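Local coordinates for protein adhesin (Streptococcus sanguinis SK1 = NCTC 7863, PDB 6VT2) that binds sialylated glycans through tandem Siglec-like modules of a serine-rich repeat adhesin, probably attaching the bacterium to host surfaces, at residues 221-235 with 269-283. Sequence-based numbering, arbitrary orientation.
Sequences EGTAELHFYDNSGKI and NNATEQNPLVTTIRG. With CA (calcium ion), chain J.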
loop_
_atom_site.group_PDB
_atom_site.type_symbol
_atom_site.label_atom_id
_atom_site.label_comp_id
_atom_site.label_asym_id
_atom_site.label_seq_id
_atom_site.Cartn_x
_atom_site.Cartn_y
_atom_site.Cartn_z
ATOM N N GLU A 221 -25.330 -14.327 -17.539
ATOM C CA GLU A 221 -24.080 -14.525 -16.822
ATOM C C GLU A 221 -23.980 -13.533 -15.682
ATOM O O GLU A 221 -24.297 -12.343 -15.814
ATOM C CB GLU A 221 -22.936 -14.368 -17.745
ATOM C CG GLU A 221 -21.604 -14.695 -17.101
ATOM C CD GLU A 221 -20.521 -14.662 -18.174
ATOM O OE1 GLU A 221 -20.362 -13.635 -18.903
ATOM O OE2 GLU A 221 -19.893 -15.729 -18.316
ATOM N N GLY A 222 -23.489 -14.047 -14.569
ATOM C CA GLY A 222 -23.298 -13.251 -13.384
ATOM C C GLY A 222 -21.915 -13.457 -12.805
ATOM O O GLY A 222 -21.168 -14.352 -13.183
ATOM N N THR A 223 -21.594 -12.573 -11.889
ATOM C CA THR A 223 -20.399 -12.726 -11.109
ATOM C C THR A 223 -20.724 -12.576 -9.643
ATOM O O THR A 223 -21.706 -11.951 -9.253
ATOM C CB THR A 223 -19.362 -11.723 -11.492
ATOM O OG1 THR A 223 -19.830 -10.398 -11.261
ATOM C CG2 THR A 223 -18.952 -11.868 -12.918
ATOM N N ALA A 224 -19.943 -13.254 -8.832
ATOM C CA ALA A 224 -19.958 -13.095 -7.376
ATOM C C ALA A 224 -18.535 -12.705 -6.987
ATOM O O ALA A 224 -17.608 -13.407 -7.354
ATOM C CB ALA A 224 -20.403 -14.372 -6.666
ATOM N N GLU A 225 -18.361 -11.663 -6.181
ATOM C CA GLU A 225 -17.028 -11.310 -5.669
ATOM C C GLU A 225 -17.037 -11.659 -4.187
ATOM O O GLU A 225 -17.876 -11.182 -3.505
ATOM C CB GLU A 225 -16.692 -9.844 -5.828
ATOM C CG GLU A 225 -16.439 -9.513 -7.270
ATOM C CD GLU A 225 -15.999 -8.094 -7.439
ATOM O OE1 GLU A 225 -15.135 -7.838 -8.264
ATOM O OE2 GLU A 225 -16.528 -7.268 -6.732
ATOM N N LEU A 226 -16.085 -12.452 -3.758
ATOM C CA LEU A 226 -16.006 -12.932 -2.380
ATOM C C LEU A 226 -14.752 -12.302 -1.786
ATOM O O LEU A 226 -13.771 -12.350 -2.436
ATOM C CB LEU A 226 -15.858 -14.439 -2.377
ATOM C CG LEU A 226 -17.164 -15.194 -2.467
ATOM C CD1 LEU A 226 -17.813 -14.977 -3.820
ATOM C CD2 LEU A 226 -16.910 -16.654 -2.234
ATOM N N HIS A 227 -14.820 -11.886 -0.525
ATOM C CA HIS A 227 -13.590 -11.114 -0.079
ATOM C C HIS A 227 -13.116 -11.807 1.203
ATOM O O HIS A 227 -13.927 -12.203 1.957
ATOM C CB HIS A 227 -13.975 -9.652 0.186
ATOM C CG HIS A 227 -14.537 -8.895 -0.970
ATOM N ND1 HIS A 227 -15.772 -9.122 -1.472
ATOM C CD2 HIS A 227 -14.085 -7.877 -1.680
ATOM C CE1 HIS A 227 -16.025 -8.312 -2.455
ATOM N NE2 HIS A 227 -15.001 -7.551 -2.607
ATOM N N PHE A 228 -11.814 -11.883 1.388
ATOM C CA PHE A 228 -11.160 -12.524 2.526
ATOM C C PHE A 228 -10.058 -11.610 3.030
ATOM O O PHE A 228 -9.419 -10.922 2.248
ATOM C CB PHE A 228 -10.541 -13.834 2.142
ATOM C CG PHE A 228 -11.482 -14.808 1.464
ATOM C CD1 PHE A 228 -11.728 -14.735 0.110
ATOM C CD2 PHE A 228 -12.090 -15.806 2.188
ATOM C CE1 PHE A 228 -12.558 -15.664 -0.520
ATOM C CE2 PHE A 228 -12.948 -16.673 1.585
ATOM C CZ PHE A 228 -13.196 -16.623 0.256
ATOM N N TYR A 229 -9.795 -11.638 4.333
ATOM C CA TYR A 229 -8.604 -10.976 4.840
ATOM C C TYR A 229 -8.066 -11.776 6.008
ATOM O O TYR A 229 -8.682 -12.706 6.509
ATOM C CB TYR A 229 -8.885 -9.542 5.271
ATOM C CG TYR A 229 -9.724 -9.395 6.487
ATOM C CD1 TYR A 229 -9.141 -9.336 7.742
ATOM C CD2 TYR A 229 -11.112 -9.264 6.389
ATOM C CE1 TYR A 229 -9.937 -9.140 8.855
ATOM C CE2 TYR A 229 -11.892 -9.087 7.487
ATOM C CZ TYR A 229 -11.308 -9.029 8.713
ATOM O OH TYR A 229 -12.128 -8.881 9.810
ATOM N N ASP A 230 -6.856 -11.478 6.359
ATOM C CA ASP A 230 -6.257 -12.126 7.537
ATOM C C ASP A 230 -5.593 -11.028 8.354
ATOM O O ASP A 230 -5.112 -10.094 7.760
ATOM C CB ASP A 230 -5.270 -13.207 7.117
ATOM C CG ASP A 230 -4.777 -14.047 8.262
ATOM O OD1 ASP A 230 -5.562 -14.619 8.885
ATOM O OD2 ASP A 230 -3.594 -13.969 8.486
ATOM N N ASN A 231 -5.398 -11.240 9.651
ATOM C CA ASN A 231 -4.682 -10.282 10.529
ATOM C C ASN A 231 -3.208 -10.127 10.086
ATOM O O ASN A 231 -2.678 -9.090 10.257
ATOM C CB ASN A 231 -4.782 -10.698 11.996
ATOM C CG ASN A 231 -4.070 -11.986 12.292
ATOM O OD1 ASN A 231 -3.995 -12.803 11.457
ATOM N ND2 ASN A 231 -3.498 -12.144 13.461
ATOM N N SER A 232 -2.604 -11.127 9.443
ATOM C CA SER A 232 -1.226 -11.033 8.909
ATOM C C SER A 232 -1.191 -10.235 7.605
ATOM O O SER A 232 -0.124 -9.939 7.150
ATOM C CB SER A 232 -0.649 -12.357 8.644
ATOM O OG SER A 232 -1.356 -12.969 7.590
ATOM N N GLY A 233 -2.346 -10.047 6.966
ATOM C CA GLY A 233 -2.409 -9.432 5.679
ATOM C C GLY A 233 -2.142 -10.375 4.539
ATOM O O GLY A 233 -2.089 -9.904 3.386
ATOM N N LYS A 234 -2.004 -11.685 4.815
ATOM C CA LYS A 234 -1.649 -12.650 3.791
ATOM C C LYS A 234 -2.505 -13.899 3.916
ATOM O O LYS A 234 -2.606 -14.494 4.997
ATOM C CB LYS A 234 -0.168 -13.001 3.889
ATOM C CG LYS A 234 0.268 -14.155 3.073
ATOM C CD LYS A 234 0.051 -13.917 1.565
ATOM C CE LYS A 234 0.636 -15.063 0.772
ATOM N NZ LYS A 234 0.169 -15.079 -0.624
ATOM N N ILE A 235 -3.125 -14.281 2.812
ATOM C CA ILE A 235 -3.770 -15.577 2.671
ATOM C C ILE A 235 -3.047 -16.356 1.600
ATOM O O ILE A 235 -2.702 -15.818 0.536
ATOM C CB ILE A 235 -5.268 -15.389 2.350
ATOM C CG1 ILE A 235 -5.938 -14.806 3.601
ATOM C CG2 ILE A 235 -5.884 -16.633 1.833
ATOM C CD1 ILE A 235 -7.385 -14.397 3.310
ATOM N N ASN A 269 0.988 -9.622 0.999
ATOM C CA ASN A 269 0.133 -8.535 1.507
ATOM C C ASN A 269 -1.162 -8.485 0.699
ATOM O O ASN A 269 -1.645 -7.417 0.470
ATOM C CB ASN A 269 0.928 -7.221 1.527
ATOM C CG ASN A 269 0.151 -6.088 2.121
ATOM O OD1 ASN A 269 0.241 -4.940 1.733
ATOM N ND2 ASN A 269 -0.655 -6.403 3.077
ATOM N N ASN A 270 -1.694 -9.657 0.401
ATOM C CA ASN A 270 -2.814 -9.806 -0.511
ATOM C C ASN A 270 -4.169 -9.818 0.167
ATOM O O ASN A 270 -5.178 -9.976 -0.510
ATOM C CB ASN A 270 -2.653 -11.074 -1.318
ATOM C CG ASN A 270 -2.790 -12.320 -0.503
ATOM O OD1 ASN A 270 -2.853 -12.264 0.746
ATOM N ND2 ASN A 270 -2.792 -13.459 -1.184
ATOM N N ALA A 271 -4.245 -9.562 1.456
ATOM C CA ALA A 271 -5.456 -9.883 2.168
ATOM C C ALA A 271 -5.565 -9.083 3.446
ATOM O O ALA A 271 -5.458 -9.632 4.543
ATOM C CB ALA A 271 -5.509 -11.373 2.455
ATOM N N THR A 272 -5.733 -7.794 3.296
ATOM C CA THR A 272 -5.982 -6.905 4.437
ATOM C C THR A 272 -7.465 -6.567 4.460
ATOM O O THR A 272 -8.104 -6.715 3.519
ATOM C CB THR A 272 -5.135 -5.640 4.365
ATOM O OG1 THR A 272 -5.598 -4.787 3.323
ATOM C CG2 THR A 272 -3.684 -5.995 4.171
ATOM N N GLU A 273 -7.946 -6.017 5.559
ATOM C CA GLU A 273 -9.380 -5.666 5.601
ATOM C C GLU A 273 -9.632 -4.558 4.575
ATOM O O GLU A 273 -10.640 -4.582 3.918
ATOM C CB GLU A 273 -9.763 -5.261 7.026
ATOM C CG GLU A 273 -11.254 -5.226 7.264
ATOM C CD GLU A 273 -11.698 -5.221 8.721
ATOM O OE1 GLU A 273 -10.840 -5.300 9.610
ATOM O OE2 GLU A 273 -12.907 -5.158 8.949
ATOM N N GLN A 274 -8.739 -3.589 4.495
ATOM C CA GLN A 274 -8.931 -2.488 3.542
ATOM C C GLN A 274 -8.806 -2.998 2.102
ATOM O O GLN A 274 -9.522 -2.523 1.250
ATOM C CB GLN A 274 -7.885 -1.441 3.871
ATOM C CG GLN A 274 -7.880 -0.250 2.939
ATOM C CD GLN A 274 -9.187 0.463 3.011
ATOM O OE1 GLN A 274 -9.812 0.514 4.043
ATOM N NE2 GLN A 274 -9.637 0.950 1.880
ATOM N N ASN A 275 -7.870 -3.892 1.854
ATOM C CA ASN A 275 -7.596 -4.405 0.508
ATOM C C ASN A 275 -7.656 -5.928 0.548
ATOM O O ASN A 275 -6.625 -6.624 0.527
ATOM C CB ASN A 275 -6.236 -3.911 0.023
ATOM C CG ASN A 275 -6.217 -2.399 -0.177
ATOM O OD1 ASN A 275 -5.604 -1.642 0.617
ATOM N ND2 ASN A 275 -6.946 -1.945 -1.172
ATOM N N PRO A 276 -8.850 -6.482 0.644
ATOM C CA PRO A 276 -8.984 -7.919 0.833
ATOM C C PRO A 276 -8.629 -8.712 -0.411
ATOM O O PRO A 276 -8.597 -8.214 -1.547
ATOM C CB PRO A 276 -10.456 -8.097 1.157
ATOM C CG PRO A 276 -11.126 -6.930 0.416
ATOM C CD PRO A 276 -10.152 -5.806 0.574
ATOM N N LEU A 277 -8.378 -9.987 -0.170
ATOM C CA LEU A 277 -8.263 -10.928 -1.257
ATOM C C LEU A 277 -9.639 -11.165 -1.864
ATOM O O LEU A 277 -10.614 -11.407 -1.145
ATOM C CB LEU A 277 -7.719 -12.219 -0.725
ATOM C CG LEU A 277 -7.441 -13.329 -1.720
ATOM C CD1 LEU A 277 -6.352 -12.920 -2.658
ATOM C CD2 LEU A 277 -7.107 -14.606 -1.011
ATOM N N VAL A 278 -9.703 -11.218 -3.179
ATOM C CA VAL A 278 -10.995 -11.278 -3.860
ATOM C C VAL A 278 -10.982 -12.520 -4.719
ATOM O O VAL A 278 -10.102 -12.678 -5.570
ATOM C CB VAL A 278 -11.254 -10.044 -4.729
ATOM C CG1 VAL A 278 -12.606 -10.148 -5.477
ATOM C CG2 VAL A 278 -11.268 -8.761 -3.896
ATOM N N THR A 279 -11.976 -13.377 -4.524
ATOM C CA THR A 279 -12.253 -14.526 -5.382
ATOM C C THR A 279 -13.488 -14.127 -6.203
ATOM O O THR A 279 -14.490 -13.681 -5.631
ATOM C CB THR A 279 -12.555 -15.798 -4.605
ATOM O OG1 THR A 279 -11.415 -16.200 -3.797
ATOM C CG2 THR A 279 -12.906 -16.914 -5.567
ATOM N N THR A 280 -13.401 -14.227 -7.517
ATOM C CA THR A 280 -14.537 -13.944 -8.396
ATOM C C THR A 280 -15.046 -15.250 -8.950
ATOM O O THR A 280 -14.270 -16.074 -9.433
ATOM C CB THR A 280 -14.137 -13.031 -9.515
ATOM O OG1 THR A 280 -13.736 -11.771 -8.951
ATOM C CG2 THR A 280 -15.307 -12.727 -10.427
ATOM N N ILE A 281 -16.324 -15.464 -8.770
ATOM C CA ILE A 281 -17.052 -16.593 -9.300
ATOM C C ILE A 281 -17.865 -16.062 -10.455
ATOM O O ILE A 281 -18.664 -15.155 -10.268
ATOM C CB ILE A 281 -17.952 -17.217 -8.235
ATOM C CG1 ILE A 281 -17.153 -17.663 -6.995
ATOM C CG2 ILE A 281 -18.685 -18.375 -8.828
ATOM C CD1 ILE A 281 -17.977 -18.215 -5.884
ATOM N N ARG A 282 -17.698 -16.647 -11.623
ATOM C CA ARG A 282 -18.379 -16.199 -12.838
ATOM C C ARG A 282 -19.072 -17.375 -13.494
ATOM O O ARG A 282 -18.470 -18.424 -13.715
ATOM C CB ARG A 282 -17.348 -15.599 -13.733
ATOM C CG ARG A 282 -17.904 -15.165 -15.117
ATOM C CD ARG A 282 -16.810 -14.606 -15.995
ATOM N NE ARG A 282 -17.435 -14.282 -17.270
ATOM C CZ ARG A 282 -16.815 -13.683 -18.276
ATOM N NH1 ARG A 282 -17.522 -13.427 -19.393
ATOM N NH2 ARG A 282 -15.502 -13.354 -18.171
ATOM N N GLY A 283 -20.304 -17.159 -13.901
ATOM C CA GLY A 283 -20.953 -18.166 -14.692
ATOM C C GLY A 283 -22.410 -17.847 -14.910
ATOM O O GLY A 283 -22.912 -16.836 -14.437
HETATM CA CA CA J . -3.860 -15.065 10.680
HETATM O O HOH W 1 -14.020 -9.383 -10.049
#
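Ile235 O is gripped by two donors: Asn270 ND2, 2.9 Å away, lies in the carbonyl plane, while Lys234 NZ, which also bonds to Asn267 O, comes from above it. On a lone pair, Asn270 OD1 accepts a hydrogen bond from Ile235 N, 2.9 Å between the two atoms; one side chain thus bonds to both N and O of Ile235, much as a strand partner would, and its ND2 also reaches Asn264 O. Chi1 of 68° turns this amide toward the Ile235 backbone. Beside this clamp, Ala271 CB packs 3.6 Å from Ile235 CG1. Strands 222-229 and 277-283 pair antiparallel as the central strands of a four-stranded sheet in the second Siglec-like domain, a sandwich of V-set immunoglobulin type, as in related adhesins. Phe228, Leu277 and Thr279 face strand 235-239 of the opposing sheet, and Leu226 CD1 meets Ile281 CD1 at 3.8 Å. On the face carrying His227, a water joins Glu225 OE1 to Thr280 OG1. Glu273 lies along Tyr229, its CB over the ring centre. At the far end Arg282 salt-bridges Glu221 side-on, NH1 to OE1 (2.9 Å) and NE to OE2 (3.0 Å), both oxygens met from above the carboxylate plane. Past Tyr229, Asp230 and Asn231 bind calcium with Asp201, Val203 and Asp305, while Asp230 N donates to Ala271 O.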